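Local coordinates for protein pyrrolidone-carboxylate peptidase (Pyrococcus furiosus, PDB 1X10) that removes N-terminal pyroglutamate (5-oxoproline) from peptides as a thiol peptidase, except where proline follows it, at residues Ile16-Arg21 and Pro168-Gln173; Ile59-Ala64 and Lys156-Met161; Arg73-Ile78 and Gly128-Ile133; Glu79-Asn84 and Pro108-Ser113; Ala88-Asn93 and Gly138-Asn143. The protein carries 3 engineered substitutions. All blocks are in the same frame, centred on the assembly; numbering follows the deposited sequence.

Contact 1: residues Ile16-Arg21 and Pro168-Gln173; sequences INPTER and PYIPEQ
Ile16 lays its CG1-CD1 arm across the side chains of Ile170, Glu172 and Gln173. CD1 meets Ile170 CD1 at 3.6 Å, with the two isoleucines crossing at about a right angle. CG1 lies against CG and NE2 of Gln173. The arm gets there because CG1 sits between the backbone N and the carbonyl carbon (chi1 72°). Pro18 continues the apolar surface: its CB is 3.7 Å from Ile170 CG2, and its CD rests against the Gln173 carboxamide. That amide is fixed at both ends. Ile170 N donates to Gln173 OE1 over 3.1 Å, in the carbonyl plane and on a lone pair, and this closes a turn within 168-173. Gln173 NE2 and Ile16 N both donate to one water, which bridges the segments. NE2 also approaches Ile16 O, but the angle is too poor for a hydrogen bond. The contact joins the start of helix 18-26 to the loop that follows strand 161-167, the strand carrying the active-site His166. Asn17 is the N-cap of the helix. Its OD1 accepts from Thr19 N at 3.0 Å and from Thr19 OG1, both from one face of the amide, while its ND2 binds Glu9 O. On the more exposed side, Arg21 NH1 and Glu172 OE2 are 4.3 Å apart, beyond a salt bridge. A second water accepts a hydrogen bond from Arg21 NH1 and donates one to Glu172 OE2.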
# COMPACT_ATOMS: atom_id res chain seq x y z
N ILE A 16 13.55 -19.34 0.09
CA ILE A 16 14.33 -19.07 -1.11
C ILE A 16 14.58 -17.59 -1.34
O ILE A 16 13.94 -16.72 -0.75
CB ILE A 16 13.63 -19.61 -2.38
CG1 ILE A 16 12.41 -18.74 -2.70
CG2 ILE A 16 13.22 -21.07 -2.19
CD1 ILE A 16 11.77 -19.05 -4.04
N ASN A 17 15.53 -17.33 -2.23
CA ASN A 17 15.88 -15.98 -2.64
C ASN A 17 16.03 -16.15 -4.15
O ASN A 17 16.96 -16.80 -4.61
CB ASN A 17 17.21 -15.53 -2.03
CG ASN A 17 17.51 -14.08 -2.32
OD1 ASN A 17 17.26 -13.60 -3.42
ND2 ASN A 17 18.06 -13.37 -1.33
N PRO A 18 15.11 -15.57 -4.92
CA PRO A 18 15.19 -15.70 -6.38
C PRO A 18 16.51 -15.23 -7.01
O PRO A 18 16.88 -15.70 -8.08
CB PRO A 18 13.98 -14.90 -6.86
CG PRO A 18 13.82 -13.85 -5.81
CD PRO A 18 14.03 -14.65 -4.53
N THR A 19 17.21 -14.32 -6.34
CA THR A 19 18.47 -13.83 -6.90
C THR A 19 19.58 -14.88 -6.85
O THR A 19 20.55 -14.82 -7.60
CB THR A 19 18.94 -12.52 -6.21
OG1 THR A 19 19.29 -12.77 -4.84
CG2 THR A 19 17.83 -11.48 -6.27
N GLU A 20 19.42 -15.87 -5.97
CA GLU A 20 20.41 -16.94 -5.88
C GLU A 20 20.30 -17.75 -7.18
O GLU A 20 21.31 -18.10 -7.79
CB GLU A 20 20.12 -17.84 -4.67
CG GLU A 20 20.93 -19.13 -4.67
CD GLU A 20 20.92 -19.83 -3.31
OE1 GLU A 20 19.88 -19.82 -2.63
OE2 GLU A 20 21.96 -20.41 -2.93
N ARG A 21 19.07 -18.04 -7.59
CA ARG A 21 18.84 -18.79 -8.82
C ARG A 21 19.30 -18.00 -10.04
O ARG A 21 19.86 -18.56 -10.98
CB ARG A 21 17.35 -19.11 -8.99
CG ARG A 21 16.87 -20.31 -8.22
CD ARG A 21 15.38 -20.53 -8.46
NE ARG A 21 15.07 -20.82 -9.86
CZ ARG A 21 13.84 -20.94 -10.34
NH1 ARG A 21 12.79 -20.77 -9.53
NH2 ARG A 21 13.63 -21.22 -11.62
N PRO A 168 11.37 -8.10 -7.21
CA PRO A 168 10.27 -8.36 -6.28
C PRO A 168 10.27 -9.84 -5.90
O PRO A 168 11.08 -10.62 -6.41
CB PRO A 168 9.03 -8.02 -7.10
CG PRO A 168 9.54 -7.07 -8.16
CD PRO A 168 10.86 -7.68 -8.53
N TYR A 169 9.38 -10.20 -4.99
CA TYR A 169 9.21 -11.60 -4.60
C TYR A 169 8.75 -12.29 -5.88
O TYR A 169 8.12 -11.65 -6.72
CB TYR A 169 8.04 -11.77 -3.63
CG TYR A 169 8.27 -11.46 -2.18
CD1 TYR A 169 9.19 -12.19 -1.42
CD2 TYR A 169 7.48 -10.52 -1.52
CE1 TYR A 169 9.30 -12.00 -0.04
CE2 TYR A 169 7.58 -10.32 -0.15
CZ TYR A 169 8.49 -11.06 0.58
OH TYR A 169 8.55 -10.89 1.94
N ILE A 170 9.05 -13.58 -6.05
CA ILE A 170 8.49 -14.28 -7.19
C ILE A 170 7.21 -14.88 -6.59
O ILE A 170 7.13 -15.08 -5.38
CB ILE A 170 9.42 -15.40 -7.74
CG1 ILE A 170 9.83 -16.38 -6.64
CG2 ILE A 170 10.64 -14.77 -8.39
CD1 ILE A 170 10.63 -17.56 -7.17
N PRO A 171 6.18 -15.14 -7.42
CA PRO A 171 4.89 -15.68 -6.98
C PRO A 171 4.86 -16.77 -5.91
O PRO A 171 4.10 -16.66 -4.95
CB PRO A 171 4.25 -16.14 -8.29
CG PRO A 171 4.75 -15.10 -9.26
CD PRO A 171 6.22 -15.01 -8.89
N GLU A 172 5.67 -17.82 -6.06
CA GLU A 172 5.66 -18.90 -5.08
C GLU A 172 6.00 -18.45 -3.66
O GLU A 172 5.62 -19.11 -2.70
CB GLU A 172 6.62 -20.01 -5.51
CG GLU A 172 8.04 -19.55 -5.74
CD GLU A 172 8.90 -20.64 -6.35
OE1 GLU A 172 9.45 -21.47 -5.59
OE2 GLU A 172 9.00 -20.68 -7.60
N GLN A 173 6.68 -17.31 -3.53
CA GLN A 173 7.05 -16.80 -2.22
C GLN A 173 5.87 -16.13 -1.52
O GLN A 173 5.92 -15.87 -0.31
CB GLN A 173 8.20 -15.80 -2.33
CG GLN A 173 9.52 -16.40 -2.77
CD GLN A 173 10.64 -15.38 -2.78
OE1 GLN A 173 10.68 -14.49 -3.63
NE2 GLN A 173 11.55 -15.48 -1.81
O HOH W 1 10.94 -17.84 0.15
O HOH W 2 10.19 -20.77 -10.22

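Contact 2: residues Ile59-Ala64 and Lys156-Met161; sequences IKPDIA and KGYPKM
The Tyr158 ring carries the Lys60 side chain over one face. Lys60 CB lies 3.9 Å from Tyr158 CE1, and Lys60 CG packs on CZ. His152 meets the ring edge-to-face. Lys60 bends at its last torsion (chi4 -59°), and its NZ is hydrogen-bonded to Glu57 O. The peptide bond before Pro159 is cis. Pro159 CA makes a CH...O contact with Pro61 O at 3.2 Å, and its CG packs on Ala64 CB. Asp62 O accepts from two amides: Met161 N at 3.2 Å, in the carbonyl plane, and Lys160 N in a weak, bent bond. Ala64 N then donates to Met161 O at 2.9 Å. The Asp62 and Lys160 side chains run side by side, with a salt bridge of 3.6 Å from Asp62 OD1 to Lys160 NZ. Asp62 OD2 accepts from Lys2 N. Ile63 pairs with Met161 as the first parallel bridge between strands 63-69 and 161-167, so both strands of this alpha/beta sheet start here, each after a helix.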
# COMPACT_ATOMS: atom_id res chain seq x y z
N ILE A 59 38.10 -12.59 -10.32
CA ILE A 59 37.58 -12.38 -11.66
C ILE A 59 37.98 -11.07 -12.33
O ILE A 59 38.20 -11.03 -13.54
CB ILE A 59 36.04 -12.48 -11.65
CG1 ILE A 59 35.63 -13.85 -11.10
CG2 ILE A 59 35.47 -12.25 -13.04
CD1 ILE A 59 34.13 -14.01 -10.88
N LYS A 60 38.08 -10.00 -11.54
CA LYS A 60 38.42 -8.68 -12.05
C LYS A 60 37.48 -8.33 -13.20
O LYS A 60 37.91 -8.10 -14.33
CB LYS A 60 39.88 -8.63 -12.52
CG LYS A 60 40.90 -8.96 -11.44
CD LYS A 60 42.32 -8.64 -11.90
CE LYS A 60 43.37 -9.25 -10.98
NZ LYS A 60 43.23 -8.79 -9.59
N PRO A 61 36.17 -8.29 -12.93
CA PRO A 61 35.13 -7.98 -13.93
C PRO A 61 35.19 -6.54 -14.42
O PRO A 61 35.64 -5.65 -13.71
CB PRO A 61 33.82 -8.24 -13.18
CG PRO A 61 34.23 -8.96 -11.92
CD PRO A 61 35.56 -8.40 -11.59
N ASP A 62 34.74 -6.34 -15.65
CA ASP A 62 34.68 -5.01 -16.25
C ASP A 62 33.37 -4.39 -15.80
O ASP A 62 33.25 -3.17 -15.65
CB ASP A 62 34.69 -5.12 -17.77
CG ASP A 62 36.00 -5.64 -18.31
OD1 ASP A 62 36.98 -4.87 -18.31
OD2 ASP A 62 36.04 -6.83 -18.71
N ILE A 63 32.39 -5.26 -15.59
CA ILE A 63 31.05 -4.86 -15.16
C ILE A 63 30.57 -5.74 -14.01
O ILE A 63 30.70 -6.96 -14.06
CB ILE A 63 30.03 -5.00 -16.32
CG1 ILE A 63 30.44 -4.11 -17.49
CG2 ILE A 63 28.62 -4.66 -15.82
CD1 ILE A 63 29.61 -4.33 -18.75
N ALA A 64 30.01 -5.11 -12.99
CA ALA A 64 29.49 -5.84 -11.84
C ALA A 64 28.04 -5.43 -11.62
O ALA A 64 27.73 -4.25 -11.43
CB ALA A 64 30.31 -5.53 -10.59
N LYS A 156 40.20 0.76 -6.91
CA LYS A 156 41.02 -0.16 -7.68
C LYS A 156 40.98 0.02 -9.19
O LYS A 156 41.77 -0.60 -9.91
CB LYS A 156 40.63 -1.60 -7.33
CG LYS A 156 40.90 -1.99 -5.89
CD LYS A 156 42.39 -2.16 -5.64
CE LYS A 156 42.64 -2.93 -4.35
NZ LYS A 156 44.07 -3.33 -4.23
N GLY A 157 40.06 0.83 -9.69
CA GLY A 157 39.99 1.04 -11.13
C GLY A 157 39.13 0.03 -11.87
O GLY A 157 38.94 0.14 -13.09
N TYR A 158 38.63 -0.97 -11.16
CA TYR A 158 37.76 -1.99 -11.74
C TYR A 158 36.85 -2.48 -10.62
O TYR A 158 37.25 -2.50 -9.46
CB TYR A 158 38.59 -3.16 -12.30
CG TYR A 158 39.16 -4.08 -11.25
CD1 TYR A 158 38.41 -5.14 -10.74
CD2 TYR A 158 40.45 -3.89 -10.76
CE1 TYR A 158 38.93 -5.98 -9.76
CE2 TYR A 158 40.98 -4.73 -9.78
CZ TYR A 158 40.22 -5.77 -9.28
OH TYR A 158 40.73 -6.59 -8.31
N PRO A 159 35.61 -2.87 -10.96
CA PRO A 159 35.04 -2.87 -12.30
C PRO A 159 34.80 -1.46 -12.82
O PRO A 159 34.67 -0.52 -12.03
CB PRO A 159 33.72 -3.63 -12.11
CG PRO A 159 33.33 -3.26 -10.72
CD PRO A 159 34.64 -3.39 -9.97
N LYS A 160 34.75 -1.30 -14.14
CA LYS A 160 34.53 0.01 -14.74
C LYS A 160 33.11 0.48 -14.43
O LYS A 160 32.86 1.66 -14.22
CB LYS A 160 34.71 -0.06 -16.26
CG LYS A 160 36.05 -0.60 -16.71
CD LYS A 160 36.06 -0.80 -18.23
CE LYS A 160 37.32 -1.53 -18.69
NZ LYS A 160 37.29 -1.80 -20.15
N MET A 161 32.18 -0.47 -14.41
CA MET A 161 30.78 -0.18 -14.11
C MET A 161 30.30 -1.09 -13.00
O MET A 161 30.60 -2.29 -12.99
CB MET A 161 29.88 -0.41 -15.33
CG MET A 161 30.18 0.44 -16.54
SD MET A 161 28.97 0.09 -17.84
CE MET A 161 28.54 1.76 -18.33

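Contact 3: residues Arg73-Ile78 and Gly128-Ile133; sequences RSAISI and GIPAYI
Two neighbouring parallel strands of the central sheet, 76-83 and 131-134, meet where the first begins its run toward the active site. Ile76 N donates to Pro130 O, Tyr132 N to Ile76 O at 2.9 Å, and Ile78 N to Tyr132 O, the last with an N-H...O angle of 166°. Ile76 pairs with Ala131 and Ile78 with Ile133 on one face of the sheet, which helices 117-126 and 189-206 cover. Ser77 and Tyr132 share the other face. There Ser77 CB sits over the Tyr132 ring, 4.0 Å from its centroid, in a CH-pi contact. The ring reaches under Ser77 with CG between the backbone N and the carbonyl carbon (chi1 66°). Tyr132 OH ends against Arg73 CG at 3.3 Å and is linked through a water to Ser74 N. Arg73 grips Ser77 OG side-on, with NH2 at 2.8 Å and NE at 3.3 Å, both in the guanidinium plane. Arg73 NH2 also forms a salt bridge with the active-site Glu79. A leucine in place of Arg73 would probably leave Ser77 OG without these donors and Glu79 without its arginine partner. At the subunit interface, Pro130 packs on Pro171 and Tyr132 on Ile178 of the second subunit.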
# COMPACT_ATOMS: atom_id res chain seq x y z
N ARG A 73 8.39 -4.65 -3.09
CA ARG A 73 8.44 -3.86 -4.31
C ARG A 73 7.70 -4.57 -5.43
O ARG A 73 7.74 -5.80 -5.55
CB ARG A 73 9.90 -3.52 -4.65
CG ARG A 73 10.29 -2.24 -3.91
CD ARG A 73 11.64 -2.25 -3.23
NE ARG A 73 12.71 -1.84 -4.12
CZ ARG A 73 13.73 -1.05 -3.76
NH1 ARG A 73 13.83 -0.57 -2.53
NH2 ARG A 73 14.66 -0.75 -4.65
N SER A 74 7.00 -3.79 -6.24
CA SER A 74 6.15 -4.30 -7.32
C SER A 74 6.75 -4.41 -8.70
O SER A 74 6.12 -4.97 -9.61
CB SER A 74 4.90 -3.44 -7.42
OG SER A 74 5.26 -2.12 -7.79
N ALA A 75 7.95 -3.87 -8.89
CA ALA A 75 8.59 -3.92 -10.19
C ALA A 75 10.10 -3.97 -10.02
O ALA A 75 10.62 -3.82 -8.91
CB ALA A 75 8.19 -2.70 -11.00
N ILE A 76 10.80 -4.19 -11.13
CA ILE A 76 12.25 -4.22 -11.12
C ILE A 76 12.71 -2.82 -10.73
O ILE A 76 12.18 -1.82 -11.22
CB ILE A 76 12.83 -4.54 -12.51
CG1 ILE A 76 12.43 -5.96 -12.95
CG2 ILE A 76 14.36 -4.38 -12.50
CD1 ILE A 76 12.97 -7.07 -12.05
N SER A 77 13.69 -2.73 -9.83
CA SER A 77 14.19 -1.42 -9.44
C SER A 77 15.70 -1.37 -9.59
O SER A 77 16.41 -2.29 -9.18
CB SER A 77 13.77 -1.07 -8.00
OG SER A 77 14.14 -2.07 -7.08
N ILE A 78 16.16 -0.29 -10.20
CA ILE A 78 17.59 -0.08 -10.44
C ILE A 78 18.05 0.99 -9.46
O ILE A 78 17.55 2.12 -9.48
CB ILE A 78 17.81 0.38 -11.89
CG1 ILE A 78 17.15 -0.62 -12.85
CG2 ILE A 78 19.30 0.49 -12.18
CD1 ILE A 78 16.85 -0.06 -14.25
N GLY A 128 8.63 -4.61 -22.14
CA GLY A 128 7.39 -4.82 -21.41
C GLY A 128 7.64 -5.23 -19.97
O GLY A 128 6.80 -5.87 -19.34
N ILE A 129 8.80 -4.87 -19.45
CA ILE A 129 9.16 -5.20 -18.08
C ILE A 129 9.07 -3.95 -17.19
O ILE A 129 9.86 -3.02 -17.34
CB ILE A 129 10.58 -5.77 -17.99
CG1 ILE A 129 10.68 -7.05 -18.83
CG2 ILE A 129 10.95 -6.04 -16.54
CD1 ILE A 129 12.07 -7.66 -18.87
N PRO A 130 8.11 -3.93 -16.25
CA PRO A 130 8.03 -2.74 -15.39
C PRO A 130 9.30 -2.56 -14.56
O PRO A 130 9.80 -3.50 -13.93
CB PRO A 130 6.79 -3.01 -14.53
CG PRO A 130 6.60 -4.50 -14.61
CD PRO A 130 6.99 -4.84 -16.01
N ALA A 131 9.84 -1.35 -14.59
CA ALA A 131 11.06 -1.04 -13.87
C ALA A 131 11.13 0.45 -13.58
O ALA A 131 10.58 1.27 -14.32
CB ALA A 131 12.28 -1.47 -14.70
N TYR A 132 11.81 0.80 -12.49
CA TYR A 132 11.97 2.20 -12.12
C TYR A 132 13.30 2.37 -11.39
O TYR A 132 13.96 1.39 -11.02
CB TYR A 132 10.80 2.64 -11.23
CG TYR A 132 10.74 1.97 -9.88
CD1 TYR A 132 11.30 2.57 -8.76
CD2 TYR A 132 10.11 0.74 -9.73
CE1 TYR A 132 11.24 1.96 -7.51
CE2 TYR A 132 10.03 0.12 -8.49
CZ TYR A 132 10.60 0.73 -7.38
OH TYR A 132 10.53 0.13 -6.15
N ILE A 133 13.71 3.63 -11.22
CA ILE A 133 14.96 3.93 -10.54
C ILE A 133 14.67 4.13 -9.05
O ILE A 133 13.83 4.95 -8.69
CB ILE A 133 15.63 5.21 -11.11
CG1 ILE A 133 16.34 4.93 -12.44
CG2 ILE A 133 16.73 5.69 -10.15
CD1 ILE A 133 15.61 4.02 -13.38
O HOH W 3 7.70 -0.73 -5.86

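Contact 4: residues Glu79-Asn84 and Pro108-Ser113; sequences ERIAVN and PTAYFS
This is an antiparallel strand pair, in which strand 110-112 returns beside the far end of strand 76-83. Ala82 and Tyr111 form the hydrogen-bonded pair. Ala82 N reaches Tyr111 O at 2.9 Å and an almost straight 175°, and Tyr111 N returns a bond to Ala82 O. Ile81 with Phe112 and Val83 with Ala110 are the non-hydrogen-bonded pairs on either side of it. Further bonds close the ladder: Ser113 N to Arg80 O, and Asn84 N to Thr109 O at 2.8 Å. Packing between side chains is tight at Ile81, whose CD1 lies 3.4 Å from Ala110 CB. Its CG1 is anti to the backbone N (chi1 -172°), which carries the arm across to Ala110 on the facing strand. The Phe112 ring turns an edge to Arg80 O, with CD2 3.6 Å away. A water takes Ser113 OG as donor and itself donates to Glu79 O at 2.6 Å. Asn84 ND2 bonds weakly to Pro108 O, while its OD1 accepts from Ile103 N and Val104 N. The carboxylate end of the active-site Glu79 leads away from strand 110-112. Its OE1 is salt-bridged to Arg73 and hydrogen-bonded to His166 ND1, and its OE2 is hydrogen-bonded to Ser134 OG. Helix 141-156 lies against Ala82 and Tyr111, and Arg80 touches helix 117-126. The third subunit packs on Ile81, Val83 and Phe112, and its Asp87 and Asp100 form salt bridges with Arg80.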
# COMPACT_ATOMS: atom_id res chain seq x y z
N GLU A 79 19.00 0.62 -8.61
CA GLU A 79 19.52 1.52 -7.58
C GLU A 79 20.41 2.64 -8.11
O GLU A 79 21.39 2.41 -8.82
CB GLU A 79 20.26 0.72 -6.51
CG GLU A 79 19.42 -0.39 -5.86
CD GLU A 79 18.20 0.15 -5.13
OE1 GLU A 79 17.29 -0.66 -4.82
OE2 GLU A 79 18.14 1.37 -4.86
N ARG A 80 20.05 3.86 -7.75
CA ARG A 80 20.79 5.04 -8.18
C ARG A 80 22.00 5.33 -7.30
O ARG A 80 23.04 5.79 -7.78
CB ARG A 80 19.87 6.25 -8.16
CG ARG A 80 20.50 7.55 -8.62
CD ARG A 80 19.45 8.66 -8.65
NE ARG A 80 19.38 9.27 -9.97
CZ ARG A 80 18.26 9.46 -10.66
NH1 ARG A 80 17.10 9.08 -10.15
NH2 ARG A 80 18.31 10.02 -11.85
N ILE A 81 21.87 5.04 -6.01
CA ILE A 81 22.93 5.37 -5.07
C ILE A 81 23.19 4.37 -3.93
O ILE A 81 22.26 3.75 -3.40
CB ILE A 81 22.63 6.76 -4.47
CG1 ILE A 81 23.79 7.26 -3.62
CG2 ILE A 81 21.36 6.68 -3.63
CD1 ILE A 81 23.55 8.66 -3.07
N ALA A 82 24.46 4.24 -3.58
CA ALA A 82 24.91 3.38 -2.48
C ALA A 82 25.37 4.32 -1.36
O ALA A 82 26.12 5.26 -1.61
CB ALA A 82 26.07 2.49 -2.94
N VAL A 83 24.93 4.06 -0.14
CA VAL A 83 25.27 4.91 0.99
C VAL A 83 26.23 4.27 1.99
O VAL A 83 26.09 3.09 2.34
CB VAL A 83 23.99 5.34 1.71
CG1 VAL A 83 23.12 6.18 0.77
CG2 VAL A 83 23.23 4.13 2.14
N ASN A 84 27.18 5.05 2.48
CA ASN A 84 28.18 4.55 3.42
C ASN A 84 27.63 4.42 4.83
O ASN A 84 28.06 5.12 5.75
CB ASN A 84 29.40 5.48 3.41
CG ASN A 84 30.60 4.87 4.11
OD1 ASN A 84 30.58 3.70 4.51
ND2 ASN A 84 31.66 5.66 4.25
N PRO A 108 33.78 8.14 1.08
CA PRO A 108 32.67 9.02 0.71
C PRO A 108 31.33 8.58 1.28
O PRO A 108 31.04 7.39 1.40
CB PRO A 108 32.69 8.97 -0.82
CG PRO A 108 34.15 8.79 -1.12
CD PRO A 108 34.55 7.74 -0.11
N THR A 109 30.51 9.56 1.62
CA THR A 109 29.18 9.30 2.16
C THR A 109 28.35 8.45 1.20
O THR A 109 27.52 7.66 1.63
CB THR A 109 28.46 10.63 2.45
OG1 THR A 109 29.16 11.31 3.50
CG2 THR A 109 27.02 10.39 2.88
N ALA A 110 28.59 8.60 -0.10
CA ALA A 110 27.84 7.82 -1.08
C ALA A 110 28.52 7.77 -2.44
O ALA A 110 29.40 8.57 -2.74
CB ALA A 110 26.44 8.40 -1.23
N TYR A 111 28.09 6.80 -3.25
CA TYR A 111 28.57 6.61 -4.61
C TYR A 111 27.36 6.41 -5.51
O TYR A 111 26.44 5.65 -5.17
CB TYR A 111 29.45 5.36 -4.75
CG TYR A 111 30.84 5.45 -4.19
CD1 TYR A 111 31.19 4.79 -3.01
CD2 TYR A 111 31.84 6.16 -4.87
CE1 TYR A 111 32.48 4.82 -2.52
CE2 TYR A 111 33.14 6.20 -4.38
CZ TYR A 111 33.45 5.53 -3.20
OH TYR A 111 34.73 5.54 -2.72
N PHE A 112 27.36 7.06 -6.67
CA PHE A 112 26.29 6.88 -7.63
C PHE A 112 26.62 5.61 -8.40
O PHE A 112 27.80 5.31 -8.62
CB PHE A 112 26.24 8.04 -8.62
CG PHE A 112 25.56 9.27 -8.10
CD1 PHE A 112 26.15 10.52 -8.26
CD2 PHE A 112 24.32 9.19 -7.48
CE1 PHE A 112 25.52 11.67 -7.81
CE2 PHE A 112 23.67 10.34 -7.03
CZ PHE A 112 24.28 11.58 -7.20
N SER A 113 25.59 4.86 -8.81
CA SER A 113 25.81 3.66 -9.60
C SER A 113 26.44 4.10 -10.91
O SER A 113 26.13 5.19 -11.40
CB SER A 113 24.47 2.97 -9.91
OG SER A 113 24.63 1.93 -10.87
O HOH W 4 22.40 0.41 -10.09

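Contact 5: residues Ala88-Asn93 and Gly138-Asn143; sequences ARIPDN and GLYLSN. Engineered in segment 138-143: Ser142 (natural residue Cys).
Tyr140 leaves the backbone with CG anti to N (chi1 -169°), which sends its ring out to the 88-93 loop. CD1 meets Ala88 CB at 3.8 Å, in an edge contact near the ring plane. CE1 comes next, 3.2 Å from Ile90 O, a buried carbonyl with no polar partner in the model. CZ lies against Ile90 CG1 at 3.7 Å, where the isoleucine side chain crosses the tyrosine at about a right angle. At the tip, OH donates to Pro91 O over 2.8 Å, from 42° above the carbonyl plane. OH also touches Asp92 CA at 3.4 Å. Within its own segment, Leu141 CD1 lies over one face of the ring, toward the rim, and the same methyl packs on Asp92 CB. A phenylalanine in place of Tyr140 would probably leave Pro91 O without this donor and the loop less firmly tied. Asp92 has its own anchors, a salt bridge to Lys96 and a hydrogen bond from Phe45 N. Tyr140 is the N-cap residue of helix 141-156. Two residues on, the first turn carries Ser142, engineered from the active-site cysteine, whose OG is hydrogen-bonded to His166 NE2. The contact thus ties the long loop between strands 76-83 and 110-112 to the start of that helix.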
# COMPACT_ATOMS: atom_id res chain seq x y z
N ALA A 88 20.66 -1.95 10.01
CA ALA A 88 19.79 -3.10 9.76
C ALA A 88 18.46 -3.08 10.51
O ALA A 88 18.44 -2.93 11.73
CB ALA A 88 20.54 -4.38 10.07
N ARG A 89 17.37 -3.23 9.77
CA ARG A 89 16.03 -3.26 10.37
C ARG A 89 15.85 -4.65 10.99
O ARG A 89 15.08 -4.83 11.93
CB ARG A 89 14.95 -3.03 9.31
CG ARG A 89 13.63 -2.52 9.87
CD ARG A 89 12.44 -3.00 9.05
NE ARG A 89 12.15 -4.40 9.32
CZ ARG A 89 11.24 -5.12 8.67
NH1 ARG A 89 10.52 -4.57 7.70
NH2 ARG A 89 11.04 -6.39 8.99
N ILE A 90 16.57 -5.62 10.44
CA ILE A 90 16.54 -7.00 10.93
C ILE A 90 17.99 -7.48 10.97
O ILE A 90 18.86 -6.92 10.30
CB ILE A 90 15.74 -7.94 9.99
CG1 ILE A 90 16.38 -7.98 8.60
CG2 ILE A 90 14.29 -7.47 9.89
CD1 ILE A 90 15.76 -9.01 7.68
N PRO A 91 18.28 -8.51 11.78
CA PRO A 91 19.67 -8.98 11.82
C PRO A 91 20.04 -9.77 10.57
O PRO A 91 19.16 -10.21 9.82
CB PRO A 91 19.69 -9.85 13.07
CG PRO A 91 18.32 -10.44 13.08
CD PRO A 91 17.43 -9.27 12.71
N ASP A 92 21.34 -9.93 10.32
CA ASP A 92 21.77 -10.70 9.16
C ASP A 92 21.61 -12.18 9.51
O ASP A 92 21.13 -12.51 10.59
CB ASP A 92 23.21 -10.35 8.78
CG ASP A 92 24.23 -10.76 9.83
OD1 ASP A 92 25.40 -10.35 9.69
OD2 ASP A 92 23.88 -11.48 10.79
N ASN A 93 22.01 -13.06 8.60
CA ASN A 93 21.87 -14.49 8.82
C ASN A 93 22.64 -15.07 10.00
O ASN A 93 22.45 -16.24 10.36
CB ASN A 93 22.22 -15.26 7.54
CG ASN A 93 21.07 -15.29 6.54
OD1 ASN A 93 21.23 -15.73 5.40
ND2 ASN A 93 19.90 -14.82 6.97
N GLY A 138 18.24 0.64 0.62
CA GLY A 138 18.12 0.23 2.01
C GLY A 138 19.48 0.39 2.67
O GLY A 138 20.40 0.93 2.05
N LEU A 139 19.61 -0.06 3.91
CA LEU A 139 20.87 0.03 4.64
C LEU A 139 21.21 -1.33 5.24
O LEU A 139 21.81 -1.43 6.32
CB LEU A 139 20.77 1.09 5.76
CG LEU A 139 20.54 2.53 5.28
CD1 LEU A 139 20.42 3.49 6.47
CD2 LEU A 139 21.71 2.93 4.41
N TYR A 140 20.81 -2.38 4.51
CA TYR A 140 21.03 -3.76 4.91
C TYR A 140 22.14 -4.34 4.02
O TYR A 140 23.05 -3.62 3.63
CB TYR A 140 19.71 -4.53 4.77
CG TYR A 140 19.67 -5.92 5.38
CD1 TYR A 140 20.04 -6.14 6.71
CD2 TYR A 140 19.18 -7.00 4.64
CE1 TYR A 140 19.92 -7.41 7.28
CE2 TYR A 140 19.06 -8.28 5.21
CZ TYR A 140 19.43 -8.47 6.53
OH TYR A 140 19.31 -9.72 7.09
N LEU A 141 22.07 -5.62 3.68
CA LEU A 141 23.13 -6.20 2.86
C LEU A 141 23.20 -5.80 1.40
O LEU A 141 24.29 -5.77 0.83
CB LEU A 141 23.13 -7.72 3.00
CG LEU A 141 23.99 -8.04 4.23
CD1 LEU A 141 23.38 -9.11 5.07
CD2 LEU A 141 25.40 -8.39 3.79
N SER A 142 22.07 -5.49 0.78
CA SER A 142 22.10 -5.08 -0.63
C SER A 142 22.92 -3.80 -0.77
O SER A 142 23.81 -3.73 -1.62
CB SER A 142 20.68 -4.85 -1.15
OG SER A 142 19.98 -6.08 -1.22
N ASN A 143 22.62 -2.80 0.06
CA ASN A 143 23.34 -1.53 0.02
C ASN A 143 24.81 -1.73 0.38
O ASN A 143 25.70 -1.09 -0.18
CB ASN A 143 22.71 -0.54 1.00
CG ASN A 143 23.47 0.76 1.08
OD1 ASN A 143 23.40 1.59 0.18
ND2 ASN A 143 24.22 0.93 2.17

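How the contacts relate
Contact 1 closes the longest loop of the five and encloses the others. Contact 2 encloses contacts 3, 4 and 5; contact 4 is nested in contact 3, and the segments of contact 5 alternate with those of contacts 3 and 4. Contacts 2, 3 and 4 reach one mixed sheet. Contacts 3 and 4 share strand 76-83 and the salt bridge from Arg73 to Glu79. Contact 4 touches contact 5 between Val83 and Asn143, and contact 1 packs on contact 3 through Pro168. Contacts 3, 4 and 5 lie at or beside the active site of Glu79, His166 and position 142; Pro168 brings contact 1 near it. Contact 2 lies away, its centre about 27 Å from contact 1's.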